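Local coordinates for putative iron-uptake ABC transport system,periplasmic iron-binding protein (Campylobacter jejuni, PDB 3E13) that binds ferric iron in the periplasm and probably delivers it to an ABC transporter for uptake into the cell, at residues A[66-71]-A[91-96]; A[196-201]-A[286-291]. All blocks are in the same frame, centred on the assembly; numbering follows the deposited sequence.

Interaction 1. Residues A[66-71]-A[91-96]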
loop_
_atom_site.group_PDB
_atom_site.type_symbol
_atom_site.label_atom_id
_atom_site.label_comp_id
_atom_site.label_asym_id
_atom_site.label_seq_id
_atom_site.Cartn_x
_atom_site.Cartn_y
_atom_site.Cartn_z
ATOM N N GLU A 66 -8.266 4.947 9.938
ATOM C CA GLU A 66 -9.707 4.605 10.110
ATOM C C GLU A 66 -9.870 3.816 11.400
ATOM O O GLU A 66 -10.765 4.102 12.208
ATOM C CB GLU A 66 -10.255 3.748 8.963
ATOM C CG GLU A 66 -10.497 4.483 7.669
ATOM C CD GLU A 66 -10.920 3.598 6.524
ATOM O OE1 GLU A 66 -11.950 3.966 5.878
ATOM O OE2 GLU A 66 -10.278 2.539 6.234
ATOM N N ALA A 67 -9.023 2.807 11.586
ATOM C CA ALA A 67 -9.076 1.999 12.783
ATOM C C ALA A 67 -8.821 2.820 14.046
ATOM O O ALA A 67 -9.520 2.705 15.051
ATOM C CB ALA A 67 -8.144 0.790 12.642
ATOM N N LYS A 68 -7.837 3.704 13.993
ATOM C CA LYS A 68 -7.565 4.594 15.069
ATOM C C LYS A 68 -8.788 5.436 15.420
ATOM O O LYS A 68 -9.175 5.531 16.592
ATOM C CB LYS A 68 -6.404 5.536 14.703
ATOM C CG LYS A 68 -6.086 6.516 15.813
ATOM C CD LYS A 68 -5.029 7.533 15.341
ATOM C CE LYS A 68 -4.716 8.492 16.450
ATOM N NZ LYS A 68 -3.883 9.648 16.029
ATOM N N ASN A 69 -9.399 5.999 14.390
ATOM C CA ASN A 69 -10.477 6.944 14.596
ATOM C C ASN A 69 -11.782 6.255 14.943
ATOM O O ASN A 69 -12.667 6.923 15.444
ATOM C CB ASN A 69 -10.651 7.860 13.399
ATOM C CG ASN A 69 -9.440 8.769 13.197
ATOM O OD1 ASN A 69 -8.662 9.013 14.127
ATOM N ND2 ASN A 69 -9.251 9.213 11.951
ATOM N N LEU A 70 -11.881 4.950 14.693
ATOM C CA LEU A 70 -13.006 4.124 15.195
ATOM C C LEU A 70 -12.792 3.654 16.664
ATOM O O LEU A 70 -13.593 2.872 17.224
ATOM C CB LEU A 70 -13.218 2.941 14.260
ATOM C CG LEU A 70 -13.896 3.303 12.950
ATOM C CD1 LEU A 70 -13.810 2.201 11.942
ATOM C CD2 LEU A 70 -15.400 3.647 13.228
ATOM N N GLY A 71 -11.683 4.049 17.267
ATOM C CA GLY A 71 -11.396 3.754 18.663
ATOM C C GLY A 71 -10.878 2.338 18.905
ATOM O O GLY A 71 -11.009 1.777 20.003
ATOM N N ASP A 91 2.404 7.338 13.878
ATOM C CA ASP A 91 1.401 8.204 14.482
ATOM C C ASP A 91 2.001 9.057 15.586
ATOM O O ASP A 91 2.700 8.544 16.452
ATOM C CB ASP A 91 0.365 7.277 15.123
ATOM C CG ASP A 91 -0.835 7.999 15.743
ATOM O OD1 ASP A 91 -1.156 9.143 15.359
ATOM O OD2 ASP A 91 -1.547 7.417 16.593
ATOM N N LYS A 92 1.682 10.357 15.592
ATOM C CA LYS A 92 2.082 11.205 16.686
ATOM C C LYS A 92 1.536 10.673 18.006
ATOM O O LYS A 92 2.190 10.781 19.036
ATOM C CB LYS A 92 1.648 12.646 16.418
ATOM C CG LYS A 92 0.179 12.870 16.455
ATOM C CD LYS A 92 -0.202 14.363 16.367
ATOM C CE LYS A 92 -1.673 14.551 16.754
ATOM N NZ LYS A 92 -2.024 16.002 16.859
ATOM N N ASP A 93 0.357 10.056 17.951
ATOM C CA ASP A 93 -0.302 9.499 19.130
ATOM C C ASP A 93 0.043 8.020 19.404
ATOM O O ASP A 93 -0.549 7.395 20.316
ATOM C CB ASP A 93 -1.822 9.657 19.003
ATOM C CG ASP A 93 -2.257 11.092 18.857
ATOM O OD1 ASP A 93 -1.703 11.974 19.573
ATOM O OD2 ASP A 93 -3.116 11.448 18.022
ATOM N N LYS A 94 1.018 7.486 18.647
ATOM C CA LYS A 94 1.642 6.194 18.902
ATOM C C LYS A 94 0.705 4.990 18.722
ATOM O O LYS A 94 0.954 3.943 19.283
ATOM C CB LYS A 94 2.259 6.150 20.295
ATOM C CG LYS A 94 3.297 7.242 20.545
ATOM C CD LYS A 94 3.896 7.043 21.912
ATOM C CE LYS A 94 4.448 8.315 22.523
ATOM N NZ LYS A 94 4.715 7.994 23.974
ATOM N N GLU A 95 -0.296 5.124 17.871
ATOM C CA GLU A 95 -1.233 4.020 17.647
ATOM C C GLU A 95 -0.984 3.251 16.361
ATOM O O GLU A 95 -1.554 2.181 16.207
ATOM C CB GLU A 95 -2.708 4.479 17.747
ATOM C CG GLU A 95 -3.000 5.058 19.114
ATOM C CD GLU A 95 -4.482 5.259 19.402
ATOM O OE1 GLU A 95 -4.778 5.867 20.465
ATOM O OE2 GLU A 95 -5.315 4.759 18.618
ATOM N N TRP A 96 -0.160 3.759 15.445
ATOM C CA TRP A 96 0.130 3.042 14.202
ATOM C C TRP A 96 1.547 3.378 13.780
ATOM O O TRP A 96 2.027 4.434 14.105
ATOM C CB TRP A 96 -0.858 3.323 13.061
ATOM C CG TRP A 96 -1.018 4.736 12.681
ATOM C CD1 TRP A 96 -2.029 5.544 13.050
ATOM C CD2 TRP A 96 -0.134 5.536 11.868
ATOM N NE1 TRP A 96 -1.847 6.804 12.533
ATOM C CE2 TRP A 96 -0.683 6.831 11.810
ATOM C CE3 TRP A 96 1.051 5.283 11.175
ATOM C CZ2 TRP A 96 -0.074 7.872 11.116
ATOM C CZ3 TRP A 96 1.653 6.313 10.483
ATOM C CH2 TRP A 96 1.092 7.585 10.454
HETATM O O HOH W 1 -7.963 3.994 18.593
#
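Lys68 NZ is gripped by two aspartates of the loop 91-96. Its shortest bond, 2.8 Å, runs from NZ to Asp93 OD2, on the anti lone pair of that oxygen; the other goes from NZ to Asp91 OD1 at 2.9 Å, on the syn side of the carboxylate, with a weak third bond to Asp91 OD2. Lys68 reaches this far because CG stands anti to the backbone N (chi1 179°) and the rest of the chain is fully extended. On the way, its CG passes 3.4 Å from Glu95 OE2, the two side chains crossing at about a right angle, and CD lies at the edge of the Trp96 ring. A water lies 2.8 Å from both Lys68 O and Glu95 OE2 and bridges them. The Asp91 carboxylate is itself held by its own loop: Asp93 N reaches OD1 from above the carboxylate plane, and Glu95 N bonds to OD2 at 2.9 Å. Both bonds hold it in place opposite the ammonium group. Trp96 packs back on Leu64 and Thr65. The salt-bridge network joins helix 61-69 to an Asx turn at Asp91, within a type I beta turn spanning Asp91 to Lys94.

Interaction 2. Residues A[196-201]-A[286-291]. With FE (Fe (III) ion), chain B.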
loop_
_atom_site.group_PDB
_atom_site.type_symbol
_atom_site.label_atom_id
_atom_site.label_comp_id
_atom_site.label_asym_id
_atom_site.label_seq_id
_atom_site.Cartn_x
_atom_site.Cartn_y
_atom_site.Cartn_z
ATOM N N MET A 196 -0.490 1.139 -10.522
ATOM C CA MET A 196 -0.063 0.029 -9.688
ATOM C C MET A 196 1.120 0.356 -8.754
ATOM O O MET A 196 1.874 1.282 -9.008
ATOM C CB MET A 196 0.301 -1.198 -10.552
ATOM C CG MET A 196 1.511 -1.001 -11.482
ATOM S SD MET A 196 1.944 -2.427 -12.506
ATOM C CE MET A 196 2.246 -3.602 -11.267
ATOM N N ASN A 197 1.297 -0.446 -7.709
ATOM C CA ASN A 197 2.369 -0.255 -6.749
ATOM C C ASN A 197 3.658 -0.897 -7.264
ATOM O O ASN A 197 3.679 -1.908 -7.997
ATOM C CB ASN A 197 2.042 -0.852 -5.381
ATOM C CG ASN A 197 0.980 -0.089 -4.616
ATOM O OD1 ASN A 197 0.718 1.112 -4.867
ATOM N ND2 ASN A 197 0.368 -0.773 -3.639
ATOM N N THR A 198 4.766 -0.270 -6.913
ATOM C CA THR A 198 6.054 -0.671 -7.403
ATOM C C THR A 198 6.439 -2.107 -7.074
ATOM O O THR A 198 7.019 -2.823 -7.917
ATOM C CB THR A 198 7.149 0.235 -6.813
ATOM O OG1 THR A 198 6.913 0.462 -5.399
ATOM C CG2 THR A 198 7.205 1.611 -7.457
ATOM N N TYR A 199 6.166 -2.531 -5.838
ATOM C CA TYR A 199 6.609 -3.853 -5.388
ATOM C C TYR A 199 6.022 -4.977 -6.222
ATOM O O TYR A 199 6.617 -6.009 -6.379
ATOM C CB TYR A 199 6.378 -4.071 -3.881
ATOM C CG TYR A 199 4.966 -3.915 -3.475
ATOM C CD1 TYR A 199 4.105 -4.993 -3.516
ATOM C CD2 TYR A 199 4.467 -2.669 -3.110
ATOM C CE1 TYR A 199 2.792 -4.839 -3.225
ATOM C CE2 TYR A 199 3.134 -2.506 -2.804
ATOM C CZ TYR A 199 2.311 -3.588 -2.842
ATOM O OH TYR A 199 0.953 -3.449 -2.567
ATOM N N TYR A 200 4.824 -4.767 -6.782
ATOM C CA TYR A 200 4.258 -5.822 -7.634
ATOM C C TYR A 200 5.123 -6.090 -8.855
ATOM O O TYR A 200 5.168 -7.232 -9.323
ATOM C CB TYR A 200 2.820 -5.505 -8.113
ATOM C CG TYR A 200 1.827 -5.551 -6.956
ATOM C CD1 TYR A 200 1.575 -6.730 -6.299
ATOM C CD2 TYR A 200 1.123 -4.405 -6.550
ATOM C CE1 TYR A 200 0.667 -6.784 -5.233
ATOM C CE2 TYR A 200 0.271 -4.436 -5.490
ATOM C CZ TYR A 200 0.030 -5.608 -4.834
ATOM O OH TYR A 200 -0.827 -5.691 -3.795
ATOM N N ILE A 201 5.803 -5.063 -9.392
ATOM C CA ILE A 201 6.684 -5.280 -10.545
ATOM C C ILE A 201 7.824 -6.211 -10.134
ATOM O O ILE A 201 8.179 -7.127 -10.868
ATOM C CB ILE A 201 7.235 -3.934 -11.130
ATOM C CG1 ILE A 201 6.058 -3.094 -11.606
ATOM C CG2 ILE A 201 8.280 -4.192 -12.215
ATOM C CD1 ILE A 201 6.418 -1.710 -12.023
ATOM N N LYS A 286 16.381 -1.570 -6.612
ATOM C CA LYS A 286 17.283 -0.577 -7.143
ATOM C C LYS A 286 17.039 -0.311 -8.615
ATOM O O LYS A 286 17.114 0.819 -9.074
ATOM C CB LYS A 286 18.724 -1.058 -6.970
ATOM C CG LYS A 286 19.192 -1.163 -5.523
ATOM C CD LYS A 286 20.648 -1.658 -5.439
ATOM C CE LYS A 286 21.168 -1.566 -3.983
ATOM N NZ LYS A 286 20.880 -0.227 -3.296
ATOM N N ASP A 287 16.667 -1.358 -9.330
ATOM C CA ASP A 287 16.398 -1.223 -10.786
ATOM C C ASP A 287 15.125 -0.442 -11.090
ATOM O O ASP A 287 14.921 -0.011 -12.242
ATOM C CB ASP A 287 16.307 -2.627 -11.415
ATOM C CG ASP A 287 17.653 -3.164 -11.857
ATOM O OD1 ASP A 287 17.669 -4.349 -12.214
ATOM O OD2 ASP A 287 18.683 -2.463 -11.852
ATOM N N PHE A 288 14.240 -0.265 -10.109
ATOM C CA PHE A 288 13.062 0.615 -10.332
ATOM C C PHE A 288 13.513 2.037 -10.650
ATOM O O PHE A 288 12.847 2.763 -11.408
ATOM C CB PHE A 288 12.135 0.686 -9.100
ATOM C CG PHE A 288 11.454 -0.612 -8.718
ATOM C CD1 PHE A 288 11.300 -1.673 -9.622
ATOM C CD2 PHE A 288 10.986 -0.754 -7.440
ATOM C CE1 PHE A 288 10.704 -2.858 -9.215
ATOM C CE2 PHE A 288 10.359 -1.921 -7.019
ATOM C CZ PHE A 288 10.240 -2.975 -7.899
ATOM N N GLY A 289 14.655 2.440 -10.096
ATOM C CA GLY A 289 15.247 3.745 -10.327
ATOM C C GLY A 289 15.060 4.699 -9.159
ATOM O O GLY A 289 14.323 4.419 -8.226
ATOM N N THR A 290 15.756 5.831 -9.206
ATOM C CA THR A 290 15.610 6.855 -8.182
ATOM C C THR A 290 14.463 7.784 -8.627
ATOM O O THR A 290 14.104 7.876 -9.829
ATOM C CB THR A 290 16.901 7.650 -7.988
ATOM O OG1 THR A 290 17.351 8.126 -9.256
ATOM C CG2 THR A 290 17.997 6.738 -7.423
ATOM N N PHE A 291 13.826 8.419 -7.666
ATOM C CA PHE A 291 12.686 9.279 -7.942
ATOM C C PHE A 291 12.405 10.241 -6.795
ATOM O O PHE A 291 12.789 9.978 -5.660
ATOM C CB PHE A 291 11.427 8.451 -8.224
ATOM C CG PHE A 291 10.975 7.599 -7.069
ATOM C CD1 PHE A 291 9.833 7.915 -6.364
ATOM C CD2 PHE A 291 11.637 6.397 -6.768
ATOM C CE1 PHE A 291 9.414 7.134 -5.324
ATOM C CE2 PHE A 291 11.216 5.606 -5.720
ATOM C CZ PHE A 291 10.073 5.979 -5.016
HETATM FE FE FE B . -0.394 -4.936 -2.036
#
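Phe288, in the last turn of helix 283-288, packs its ring against the first turn of helix 198-205, the turn that carries the paired iron-binding tyrosines of this periplasmic binding protein fold. From CB the side chain leaves toward the tyrosine helix, and CG, anti to the carbonyl carbon (chi1 -65°), places the ring toward Thr198 and Ile201. CD2 comes 4.0 Å from Thr198 CB, and CE2, one atom further out, approaches that same CB. Along the other branch of the ring, CE1 lies 4.1 Å from Ile201 CG2, the two side chains sliding past each other in opposite directions. The tip, CZ, stops 3.2 Å from Thr198 O, which accepts a hydrogen bond from Ile201 N within the helix turn. The outer end of the ring thus meets both Thr198 and Ile201, while Ile221 of strand 219-222 touches both Phe288 and Ile201 and extends the apolar core.

The CB atoms of Tyr199 and Tyr200 point away from segment 286-291. Tyr199 CE1 sits over the centre of the Tyr200 ring, 3.2 Å above its plane. Both hydroxyls bind the same ferric ion, whose site His11, Tyr12 and Tyr143 complete. The ion lies in the plane of the Tyr199 ring, 2.1 Å from its OH; Tyr200 OH binds at 2.0 Å. Asn197 ND2 donates to Tyr199 OH at 2.9 Å, the oxygen lying only 6° out of the amide plane.

In the fold
The two contacts lie on opposite sides of the chain's centre, their own centres 29 Å apart and their nearest atoms about 15 Å apart, so neither touches the other. Interaction 2 holds two of the five iron ligands, and its apolar packing lies against the same helix turn that carries them. Interaction 1 is away from the iron site and joins a helix to the loop leading into strand 97-109 through charge and water. That long strand connects the two regions: segment 91-96 runs directly into it, and further along it pairs with strand 193-197, which ends where the tyrosine-bearing helix of interaction 2 begins.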